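Long-range contacts in aspartate semialdehyde dehydrogenase (Francisella tularensis subsp. tularensis, PDB 4WOJ), which probably catalyses the NADPH-dependent reductive dephosphorylation of L-aspartyl-4-phosphate to L-aspartate-semialdehyde, a step toward lysine, methionine and threonine: residues Leu158-Ala169 / Ser275-Gln286; Gln240-Leu251 / Thr260-Val268. All blocks are in the same frame, centred on the assembly; numbering follows the deposited sequence.

Contact 1 (Leu158-Ala169 / Ser275-Gln286); sequences LVEWVNSSTYQA and SHSQALTVKLRQ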
loop_
_atom_site.group_PDB
_atom_site.type_symbol
_atom_site.label_atom_id
_atom_site.label_comp_id
_atom_site.label_asym_id
_atom_site.label_seq_id
_atom_site.Cartn_x
_atom_site.Cartn_y
_atom_site.Cartn_z
ATOM N N LEU B 158 -12.841 22.914 -5.602
ATOM C CA LEU B 158 -12.197 23.182 -4.302
ATOM C C LEU B 158 -10.805 22.568 -4.120
ATOM O O LEU B 158 -10.106 22.879 -3.165
ATOM C CB LEU B 158 -13.133 22.761 -3.167
ATOM C CG LEU B 158 -14.355 23.685 -3.013
ATOM C CD1 LEU B 158 -15.286 23.183 -1.947
ATOM C CD2 LEU B 158 -13.953 25.119 -2.670
ATOM N N VAL B 159 -10.367 21.753 -5.074
ATOM C CA VAL B 159 -9.120 21.008 -4.910
ATOM C C VAL B 159 -8.006 21.713 -5.671
ATOM O O VAL B 159 -8.122 21.894 -6.892
ATOM C CB VAL B 159 -9.268 19.578 -5.462
ATOM C CG1 VAL B 159 -7.941 18.852 -5.436
ATOM C CG2 VAL B 159 -10.335 18.827 -4.699
ATOM N N GLU B 160 -6.932 22.051 -4.941
ATOM C CA GLU B 160 -5.736 22.728 -5.475
ATOM C C GLU B 160 -4.742 21.697 -6.010
ATOM O O GLU B 160 -4.221 21.872 -7.096
ATOM C CB GLU B 160 -5.046 23.579 -4.398
ATOM C CG GLU B 160 -4.040 24.592 -4.958
ATOM C CD GLU B 160 -3.513 25.578 -3.920
ATOM O OE1 GLU B 160 -4.305 26.284 -3.255
ATOM O OE2 GLU B 160 -2.284 25.668 -3.761
ATOM N N TRP B 161 -4.461 20.651 -5.213
ATOM C CA TRP B 161 -3.786 19.433 -5.697
ATOM C C TRP B 161 -4.081 18.160 -4.899
ATOM O O TRP B 161 -4.626 18.223 -3.826
ATOM C CB TRP B 161 -2.280 19.603 -5.839
ATOM C CG TRP B 161 -1.491 20.011 -4.642
ATOM C CD1 TRP B 161 -0.823 21.201 -4.500
ATOM C CD2 TRP B 161 -1.174 19.228 -3.466
ATOM N NE1 TRP B 161 -0.150 21.215 -3.328
ATOM C CE2 TRP B 161 -0.340 20.031 -2.662
ATOM C CE3 TRP B 161 -1.531 17.949 -3.009
ATOM C CZ2 TRP B 161 0.144 19.613 -1.424
ATOM C CZ3 TRP B 161 -1.053 17.520 -1.771
ATOM C CH2 TRP B 161 -0.223 18.352 -0.990
ATOM N N VAL B 162 -3.645 17.015 -5.453
ATOM C CA VAL B 162 -3.807 15.686 -4.838
ATOM C C VAL B 162 -2.546 14.822 -4.872
ATOM O O VAL B 162 -2.056 14.494 -5.942
ATOM C CB VAL B 162 -4.879 14.855 -5.599
ATOM C CG1 VAL B 162 -5.160 13.572 -4.864
ATOM C CG2 VAL B 162 -6.150 15.668 -5.818
ATOM N N ASN B 163 -2.032 14.440 -3.705
ATOM C CA ASN B 163 -1.075 13.349 -3.643
ATOM C C ASN B 163 -1.846 12.049 -3.488
ATOM O O ASN B 163 -2.674 11.961 -2.562
ATOM C CB ASN B 163 -0.166 13.492 -2.464
ATOM C CG ASN B 163 0.982 12.504 -2.513
ATOM O OD1 ASN B 163 1.975 12.753 -3.183
ATOM N ND2 ASN B 163 0.881 11.408 -1.771
ATOM N N SER B 164 -1.614 11.078 -4.386
ATOM C CA SER B 164 -2.138 9.728 -4.220
ATOM C C SER B 164 -1.033 8.677 -4.141
ATOM O O SER B 164 -0.128 8.649 -4.964
ATOM C CB SER B 164 -3.086 9.364 -5.346
ATOM O OG SER B 164 -3.390 7.953 -5.336
ATOM N N SER B 165 -1.112 7.818 -3.137
ATOM C CA SER B 165 -0.282 6.603 -3.037
ATOM C C SER B 165 -1.223 5.404 -3.209
ATOM O O SER B 165 -2.122 5.226 -2.436
ATOM C CB SER B 165 0.409 6.507 -1.676
ATOM O OG SER B 165 1.254 7.625 -1.409
ATOM N N THR B 166 -1.012 4.596 -4.237
ATOM C CA THR B 166 -1.940 3.580 -4.569
ATOM C C THR B 166 -1.437 2.219 -4.148
ATOM O O THR B 166 -0.249 2.016 -3.894
ATOM C CB THR B 166 -2.254 3.511 -6.055
ATOM O OG1 THR B 166 -1.198 2.827 -6.728
ATOM C CG2 THR B 166 -2.445 4.908 -6.636
ATOM N N TYR B 167 -2.407 1.341 -4.007
ATOM C CA TYR B 167 -2.245 -0.004 -3.506
ATOM C C TYR B 167 -3.097 -0.732 -4.497
ATOM O O TYR B 167 -4.283 -0.905 -4.292
ATOM C CB TYR B 167 -2.838 -0.140 -2.115
ATOM C CG TYR B 167 -2.246 0.720 -0.964
ATOM C CD1 TYR B 167 -2.400 2.098 -0.904
ATOM C CD2 TYR B 167 -1.598 0.103 0.100
ATOM C CE1 TYR B 167 -1.866 2.849 0.163
ATOM C CE2 TYR B 167 -1.074 0.826 1.167
ATOM C CZ TYR B 167 -1.208 2.206 1.194
ATOM O OH TYR B 167 -0.645 2.866 2.269
ATOM N N GLN B 168 -2.517 -0.991 -5.650
ATOM C CA GLN B 168 -3.227 -1.483 -6.801
ATOM C C GLN B 168 -3.252 -2.986 -7.001
ATOM O O GLN B 168 -2.236 -3.666 -6.911
ATOM C CB GLN B 168 -2.590 -0.915 -8.039
ATOM C CG GLN B 168 -2.904 0.544 -8.147
ATOM C CD GLN B 168 -2.271 1.150 -9.355
ATOM O OE1 GLN B 168 -1.575 2.180 -9.251
ATOM N NE2 GLN B 168 -2.532 0.551 -10.529
ATOM N N ALA B 169 -4.428 -3.471 -7.326
ATOM C CA ALA B 169 -4.687 -4.905 -7.462
ATOM C C ALA B 169 -4.252 -5.446 -8.826
ATOM O O ALA B 169 -4.055 -4.724 -9.804
ATOM C CB ALA B 169 -6.153 -5.169 -7.246
ATOM N N SER B 275 -9.733 -4.773 -6.325
ATOM C CA SER B 275 -10.014 -3.470 -5.828
ATOM C C SER B 275 -8.760 -2.596 -5.651
ATOM O O SER B 275 -7.779 -3.051 -5.070
ATOM C CB SER B 275 -10.766 -3.590 -4.530
ATOM O OG SER B 275 -12.133 -3.747 -4.814
ATOM N N HIS B 276 -8.782 -1.380 -6.218
ATOM C CA HIS B 276 -7.669 -0.438 -6.031
ATOM C C HIS B 276 -7.935 0.384 -4.827
ATOM O O HIS B 276 -9.043 0.862 -4.665
ATOM C CB HIS B 276 -7.456 0.474 -7.216
ATOM C CG HIS B 276 -6.906 -0.234 -8.418
ATOM N ND1 HIS B 276 -6.466 -1.535 -8.376
ATOM C CD2 HIS B 276 -6.724 0.178 -9.692
ATOM C CE1 HIS B 276 -6.040 -1.896 -9.570
ATOM N NE2 HIS B 276 -6.191 -0.876 -10.389
ATOM N N SER B 277 -6.932 0.484 -3.965
ATOM C CA SER B 277 -7.015 1.342 -2.836
ATOM C C SER B 277 -6.054 2.528 -3.016
ATOM O O SER B 277 -5.091 2.471 -3.774
ATOM C CB SER B 277 -6.731 0.614 -1.539
ATOM O OG SER B 277 -7.431 -0.598 -1.466
ATOM N N GLN B 278 -6.347 3.600 -2.314
ATOM C CA GLN B 278 -5.631 4.864 -2.478
ATOM C C GLN B 278 -5.706 5.663 -1.207
ATOM O O GLN B 278 -6.791 5.980 -0.756
ATOM C CB GLN B 278 -6.280 5.713 -3.591
ATOM C CG GLN B 278 -5.910 5.293 -4.990
ATOM C CD GLN B 278 -6.464 6.154 -6.087
ATOM O OE1 GLN B 278 -7.526 5.904 -6.606
ATOM N NE2 GLN B 278 -5.682 7.133 -6.513
ATOM N N ALA B 279 -4.539 6.027 -0.689
ATOM C CA ALA B 279 -4.377 7.059 0.308
ATOM C C ALA B 279 -4.181 8.443 -0.349
ATOM O O ALA B 279 -3.242 8.685 -1.081
ATOM C CB ALA B 279 -3.202 6.733 1.197
ATOM N N LEU B 280 -5.085 9.361 -0.054
ATOM C CA LEU B 280 -5.111 10.627 -0.693
ATOM C C LEU B 280 -4.725 11.664 0.305
ATOM O O LEU B 280 -5.128 11.610 1.457
ATOM C CB LEU B 280 -6.486 10.937 -1.250
ATOM C CG LEU B 280 -7.019 9.978 -2.300
ATOM C CD1 LEU B 280 -8.278 10.596 -2.863
ATOM C CD2 LEU B 280 -6.061 9.677 -3.429
ATOM N N THR B 281 -3.892 12.596 -0.144
ATOM C CA THR B 281 -3.600 13.803 0.625
ATOM C C THR B 281 -3.945 14.951 -0.285
ATOM O O THR B 281 -3.356 15.123 -1.345
ATOM C CB THR B 281 -2.148 13.828 1.075
ATOM O OG1 THR B 281 -1.872 12.635 1.841
ATOM C CG2 THR B 281 -1.865 15.034 1.944
ATOM N N VAL B 282 -4.973 15.685 0.093
ATOM C CA VAL B 282 -5.601 16.655 -0.804
ATOM C C VAL B 282 -5.434 18.046 -0.222
ATOM O O VAL B 282 -5.797 18.264 0.955
ATOM C CB VAL B 282 -7.092 16.403 -0.982
ATOM C CG1 VAL B 282 -7.651 17.325 -2.033
ATOM C CG2 VAL B 282 -7.357 14.949 -1.402
ATOM N N LYS B 283 -4.868 18.962 -1.025
ATOM C CA LYS B 283 -4.753 20.363 -0.620
ATOM C C LYS B 283 -5.934 21.087 -1.227
ATOM O O LYS B 283 -6.193 20.969 -2.411
ATOM C CB LYS B 283 -3.470 20.982 -1.111
ATOM C CG LYS B 283 -3.293 22.417 -0.652
ATOM C CD LYS B 283 -2.008 23.008 -1.185
ATOM C CE LYS B 283 -1.604 24.231 -0.403
ATOM N NZ LYS B 283 -1.005 23.850 0.905
ATOM N N LEU B 284 -6.659 21.819 -0.389
ATOM C CA LEU B 284 -7.848 22.560 -0.817
ATOM C C LEU B 284 -7.537 23.991 -1.228
ATOM O O LEU B 284 -6.507 24.535 -0.870
ATOM C CB LEU B 284 -8.903 22.543 0.303
ATOM C CG LEU B 284 -9.510 21.160 0.641
ATOM C CD1 LEU B 284 -10.432 21.275 1.823
ATOM C CD2 LEU B 284 -10.258 20.560 -0.534
ATOM N N ARG B 285 -8.431 24.609 -1.978
ATOM C CA ARG B 285 -8.260 26.027 -2.306
ATOM C C ARG B 285 -8.697 26.935 -1.155
ATOM O O ARG B 285 -8.359 28.098 -1.138
ATOM C CB ARG B 285 -9.054 26.419 -3.549
ATOM C CG ARG B 285 -8.644 25.702 -4.806
ATOM C CD ARG B 285 -9.131 26.445 -6.031
ATOM N NE ARG B 285 -9.225 25.563 -7.197
ATOM C CZ ARG B 285 -8.190 25.142 -7.911
ATOM N NH1 ARG B 285 -6.945 25.501 -7.584
ATOM N NH2 ARG B 285 -8.398 24.364 -8.967
ATOM N N GLN B 286 -9.484 26.397 -0.239
ATOM C CA GLN B 286 -10.043 27.116 0.894
ATOM C C GLN B 286 -9.990 26.211 2.088
ATOM O O GLN B 286 -10.178 25.004 1.957
ATOM C CB GLN B 286 -11.528 27.350 0.686
ATOM C CG GLN B 286 -11.926 28.495 -0.229
ATOM C CD GLN B 286 -13.332 28.310 -0.769
ATOM O OE1 GLN B 286 -14.181 27.681 -0.125
ATOM N NE2 GLN B 286 -13.586 28.840 -1.961
HETATM O O HOH W 1 -10.496 22.019 -8.080
HETATM O O HOH W 2 -1.121 10.879 -0.256
HETATM O O HOH W 3 -6.170 -2.736 -3.032
HETATM O O HOH W 4 -3.857 -1.652 -12.427
#
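N163 and T281 form a hydrogen-bonded pair midway along two antiparallel strands, 159-167 and 275-284, with T281 N 2.8 Å from N163 O. S165 with A279 and Y167 with S277 repeat the pattern. Toward the other end K283 O receives E160 N at 2.8 Å and, weakly, W161 N, a classic beta bulge. Between side chains, Q278 NE2 reaches S164 OG at 2.7 Å; the bond is nearly straight (168°), with S164 OG close to the Q278 amide plane.

An aliphatic carbon lies over one face of each of two rings. K283 CB stands 3.7 Å from the centroid of the W161 six-membered ring. W161 CG sits between backbone N and carbonyl carbon (chi1 57°), which turns the indole toward K283 and brings CZ3 to T281 O. Q168 CG lies over the H276 ring, 4.0 Å from the centroid, as a CH-pi contact.

Across the dimer, N163 OD1 pairs with T281 OG1 of the second subunit, T281 OG1 with its N163 OD1, and Y167 stacks on its counterpart. These neighbouring strands of the mixed dimerisation-domain sheet lead to H276, the predicted proton acceptor, beside C141, the predicted acyl-thioester residue.

Contact 2 (Gln240-Leu251 / Thr260-Val268); sequences QTKEEYKAATEL and TIPVDGICV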
loop_
_atom_site.group_PDB
_atom_site.type_symbol
_atom_site.label_atom_id
_atom_site.label_comp_id
_atom_site.label_asym_id
_atom_site.label_seq_id
_atom_site.Cartn_x
_atom_site.Cartn_y
_atom_site.Cartn_z
ATOM N N GLN B 240 8.504 9.663 -13.317
ATOM C CA GLN B 240 7.245 8.942 -13.113
ATOM C C GLN B 240 7.204 7.670 -13.935
ATOM O O GLN B 240 7.945 7.536 -14.913
ATOM C CB GLN B 240 6.066 9.806 -13.544
ATOM C CG GLN B 240 5.928 11.119 -12.798
ATOM C CD GLN B 240 4.949 12.059 -13.464
ATOM O OE1 GLN B 240 5.190 12.517 -14.589
ATOM N NE2 GLN B 240 3.838 12.349 -12.786
ATOM N N THR B 241 6.360 6.725 -13.534
ATOM C CA THR B 241 5.981 5.674 -14.455
ATOM C C THR B 241 4.863 6.257 -15.307
ATOM O O THR B 241 4.326 7.343 -15.011
ATOM C CB THR B 241 5.497 4.382 -13.771
ATOM O OG1 THR B 241 4.319 4.629 -13.006
ATOM C CG2 THR B 241 6.541 3.859 -12.848
ATOM N N LYS B 242 4.518 5.554 -16.376
ATOM C CA LYS B 242 3.451 6.024 -17.258
ATOM C C LYS B 242 2.134 6.008 -16.479
ATOM O O LYS B 242 1.308 6.925 -16.628
ATOM C CB LYS B 242 3.364 5.217 -18.549
ATOM C CG LYS B 242 2.699 5.962 -19.709
ATOM C CD LYS B 242 3.211 5.453 -21.057
ATOM C CE LYS B 242 2.459 4.219 -21.563
ATOM N NZ LYS B 242 1.447 4.587 -22.601
ATOM N N GLU B 243 1.986 4.999 -15.612
ATOM C CA GLU B 243 0.826 4.881 -14.719
ATOM C C GLU B 243 0.549 6.127 -13.918
ATOM O O GLU B 243 -0.609 6.517 -13.754
ATOM C CB GLU B 243 1.026 3.716 -13.743
ATOM C CG GLU B 243 -0.238 3.299 -12.981
ATOM C CD GLU B 243 -1.316 2.733 -13.887
ATOM O OE1 GLU B 243 -1.047 2.512 -15.089
ATOM O OE2 GLU B 243 -2.443 2.473 -13.387
ATOM N N GLU B 244 1.634 6.738 -13.433
ATOM C CA GLU B 244 1.616 7.934 -12.566
ATOM C C GLU B 244 1.402 9.260 -13.330
ATOM O O GLU B 244 0.657 10.125 -12.891
ATOM C CB GLU B 244 2.933 8.007 -11.780
ATOM C CG GLU B 244 3.135 6.828 -10.835
ATOM C CD GLU B 244 4.582 6.580 -10.422
ATOM O OE1 GLU B 244 5.524 7.215 -10.957
ATOM O OE2 GLU B 244 4.786 5.727 -9.542
ATOM N N TYR B 245 2.059 9.411 -14.471
ATOM C CA TYR B 245 1.845 10.577 -15.332
ATOM C C TYR B 245 0.369 10.634 -15.847
ATOM O O TYR B 245 -0.158 11.708 -16.084
ATOM C CB TYR B 245 2.870 10.565 -16.504
ATOM C CG TYR B 245 2.372 11.214 -17.777
ATOM C CD1 TYR B 245 2.653 12.544 -18.070
ATOM C CD2 TYR B 245 1.586 10.488 -18.680
ATOM C CE1 TYR B 245 2.165 13.116 -19.235
ATOM C CE2 TYR B 245 1.092 11.050 -19.848
ATOM C CZ TYR B 245 1.380 12.357 -20.124
ATOM O OH TYR B 245 0.867 12.880 -21.292
ATOM N N LYS B 246 -0.254 9.476 -16.092
ATOM C CA LYS B 246 -1.652 9.427 -16.549
ATOM C C LYS B 246 -2.574 10.192 -15.630
ATOM O O LYS B 246 -3.548 10.790 -16.071
ATOM C CB LYS B 246 -2.211 7.997 -16.563
ATOM C CG LYS B 246 -1.684 7.107 -17.666
ATOM C CD LYS B 246 -2.414 5.774 -17.719
ATOM C CE LYS B 246 -1.759 4.799 -18.701
ATOM N NZ LYS B 246 -0.759 3.897 -18.035
ATOM N N ALA B 247 -2.315 10.101 -14.336
ATOM C CA ALA B 247 -3.197 10.719 -13.384
ATOM C C ALA B 247 -3.490 12.193 -13.708
ATOM O O ALA B 247 -4.629 12.537 -13.962
ATOM C CB ALA B 247 -2.688 10.550 -11.963
ATOM N N ALA B 248 -2.484 13.049 -13.753
ATOM C CA ALA B 248 -2.758 14.499 -13.782
ATOM C C ALA B 248 -3.454 14.916 -15.063
ATOM O O ALA B 248 -4.419 15.645 -15.043
ATOM C CB ALA B 248 -1.498 15.291 -13.563
ATOM N N THR B 249 -2.962 14.428 -16.183
ATOM C CA THR B 249 -3.407 14.868 -17.506
ATOM C C THR B 249 -4.817 14.419 -17.833
ATOM O O THR B 249 -5.603 15.177 -18.400
ATOM C CB THR B 249 -2.437 14.352 -18.589
ATOM O OG1 THR B 249 -2.001 13.020 -18.247
ATOM C CG2 THR B 249 -1.215 15.295 -18.661
ATOM N N GLU B 250 -5.130 13.195 -17.442
ATOM C CA GLU B 250 -6.486 12.624 -17.599
ATOM C C GLU B 250 -7.524 13.318 -16.699
ATOM O O GLU B 250 -8.603 13.691 -17.161
ATOM C CB GLU B 250 -6.477 11.108 -17.342
ATOM C CG GLU B 250 -5.644 10.351 -18.372
ATOM C CD GLU B 250 -5.665 8.831 -18.220
ATOM O OE1 GLU B 250 -6.514 8.295 -17.469
ATOM O OE2 GLU B 250 -4.791 8.173 -18.833
ATOM N N LEU B 251 -7.177 13.512 -15.430
ATOM C CA LEU B 251 -8.047 14.259 -14.514
ATOM C C LEU B 251 -8.365 15.641 -15.078
ATOM O O LEU B 251 -9.516 16.069 -15.100
ATOM C CB LEU B 251 -7.416 14.420 -13.117
ATOM C CG LEU B 251 -8.235 15.281 -12.135
ATOM C CD1 LEU B 251 -9.509 14.546 -11.752
ATOM C CD2 LEU B 251 -7.462 15.669 -10.900
ATOM N N THR B 260 -4.732 24.032 -14.180
ATOM C CA THR B 260 -4.332 22.647 -13.912
ATOM C C THR B 260 -4.291 22.301 -12.417
ATOM O O THR B 260 -3.763 23.034 -11.592
ATOM C CB THR B 260 -3.000 22.236 -14.533
ATOM O OG1 THR B 260 -2.779 20.845 -14.224
ATOM C CG2 THR B 260 -1.841 23.086 -13.994
ATOM N N ILE B 261 -4.892 21.173 -12.092
ATOM C CA ILE B 261 -4.803 20.602 -10.768
ATOM C C ILE B 261 -3.721 19.530 -10.856
ATOM O O ILE B 261 -3.917 18.481 -11.511
ATOM C CB ILE B 261 -6.143 19.970 -10.378
ATOM C CG1 ILE B 261 -7.196 21.054 -10.230
ATOM C CG2 ILE B 261 -6.045 19.104 -9.108
ATOM C CD1 ILE B 261 -8.587 20.476 -10.411
ATOM N N PRO B 262 -2.574 19.772 -10.212
ATOM C CA PRO B 262 -1.569 18.737 -10.218
ATOM C C PRO B 262 -2.052 17.468 -9.487
ATOM O O PRO B 262 -2.745 17.549 -8.475
ATOM C CB PRO B 262 -0.397 19.384 -9.483
ATOM C CG PRO B 262 -0.646 20.845 -9.494
ATOM C CD PRO B 262 -2.119 20.986 -9.526
ATOM N N VAL B 263 -1.685 16.310 -10.024
ATOM C CA VAL B 263 -1.888 14.994 -9.355
ATOM C C VAL B 263 -0.550 14.295 -9.404
ATOM O O VAL B 263 0.113 14.241 -10.422
ATOM C CB VAL B 263 -3.006 14.136 -9.980
ATOM C CG1 VAL B 263 -3.173 12.787 -9.254
ATOM C CG2 VAL B 263 -4.339 14.873 -9.932
ATOM N N ASP B 264 -0.091 13.821 -8.272
ATOM C CA ASP B 264 1.188 13.141 -8.251
ATOM C C ASP B 264 1.171 12.153 -7.100
ATOM O O ASP B 264 0.262 12.145 -6.296
ATOM C CB ASP B 264 2.346 14.147 -8.118
ATOM C CG ASP B 264 3.620 13.708 -8.898
ATOM O OD1 ASP B 264 3.794 12.469 -9.121
ATOM O OD2 ASP B 264 4.425 14.621 -9.312
ATOM N N GLY B 265 2.199 11.329 -7.070
ATOM C CA GLY B 265 2.437 10.387 -6.023
ATOM C C GLY B 265 3.071 9.147 -6.639
ATOM O O GLY B 265 3.736 9.226 -7.685
ATOM N N ILE B 266 2.865 8.006 -5.986
ATOM C CA ILE B 266 3.397 6.782 -6.476
ATOM C C ILE B 266 2.336 5.693 -6.646
ATOM O O ILE B 266 1.446 5.530 -5.803
ATOM C CB ILE B 266 4.459 6.279 -5.532
ATOM C CG1 ILE B 266 5.323 5.225 -6.250
ATOM C CG2 ILE B 266 3.791 5.730 -4.262
ATOM C CD1 ILE B 266 6.233 4.453 -5.336
ATOM N N CYS B 267 2.503 4.911 -7.711
ATOM C CA CYS B 267 1.648 3.777 -7.996
ATOM C C CYS B 267 2.340 2.426 -7.642
ATOM O O CYS B 267 3.413 2.121 -8.125
ATOM C CB CYS B 267 1.158 3.852 -9.455
ATOM S SG CYS B 267 0.070 5.274 -9.826
ATOM N N VAL B 268 1.691 1.622 -6.812
ATOM C CA VAL B 268 2.290 0.414 -6.262
ATOM C C VAL B 268 1.359 -0.776 -6.455
ATOM O O VAL B 268 0.171 -0.700 -6.164
ATOM C CB VAL B 268 2.567 0.546 -4.764
ATOM C CG1 VAL B 268 3.395 -0.635 -4.236
ATOM C CG2 VAL B 268 3.293 1.877 -4.432
HETATM O O HOH W 5 4.737 3.117 -10.252
#
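A247, A248 and L251 set one flank of helix 242-255 against V263 on the neighbouring strand; the axes of 242-251 and 263-266 run nearly antiparallel (161°) and approach to 6.8 Å. Strand 263-266 lies beside and parallel to strand 159-167, so the helix belongs to a long beta-alpha-beta crossover. V263 is gripped through both methyls: CG1 meets A247 CB at 3.5 Å, while CG2 meets L251 CD2 at 3.4 Å, the two side chains crossing at about a right angle. A248 CB lies beside V263 CB (4.1 Å). The same L251 methyl also touches I261 CG2, and L251 continues onto V143 and M146 of helix 141-149.

Near the N-terminal end of the helix the contact turns polar. C267 N donates to E244 OE2 over 3.0 Å in an almost straight bond (174°), arriving on the anti side of the carboxylate. C267 SG lies against E244 CG at 3.6 Å and also touches E243 CG, so the thiol packs on the aliphatic parts of two glutamates.

What positions E244 is a capping box. T241 N donates to E244 OE1 at 2.8 Å from above the carboxylate plane, and E244 N returns a weak bond to T241 OG1. The extended E244 chain (chi2 159°) carries the carboxylate from the first turn to the amide of C267. R333 and K335 of the second subunit form salt bridges to OE1, and these charges would probably favour the ionised carboxylate.

The E243 carboxylate, close to the predicted active-site residue C141, is held by other partners: OE2 accepts from N140 ND2, and OE1 makes a weak salt bridge with K246. One water accepts from T241 OG1 and donates to E244 OE2 and to C267 O, its oxygen 2.7 Å from C267 O.

Both contacts are buried and share the mixed sheet of the dimerisation domain. Contact 1 joins strands 159-167 and 275-284 inside it, whereas contact 2 lays a helix against strand 263-266, outermost in this chain. Strand 159-167 lies between the other two, and probable hydrogen bonds from S164 N to D264 O (2.9 Å) and from Q168 N to V268 O (2.8 Å) join the contacts. Accordingly, backbone bonds dominate contact 1, while contact 2 combines methyl packing with one carboxylate-to-amide bond. At the second subunit, contact 1 offers hydroxyls, an amide and a tyrosine ring, and contact 2 presents the E244 carboxylate to that subunit's R333 and K335 and the D264 carboxylate mainly to its L338 N.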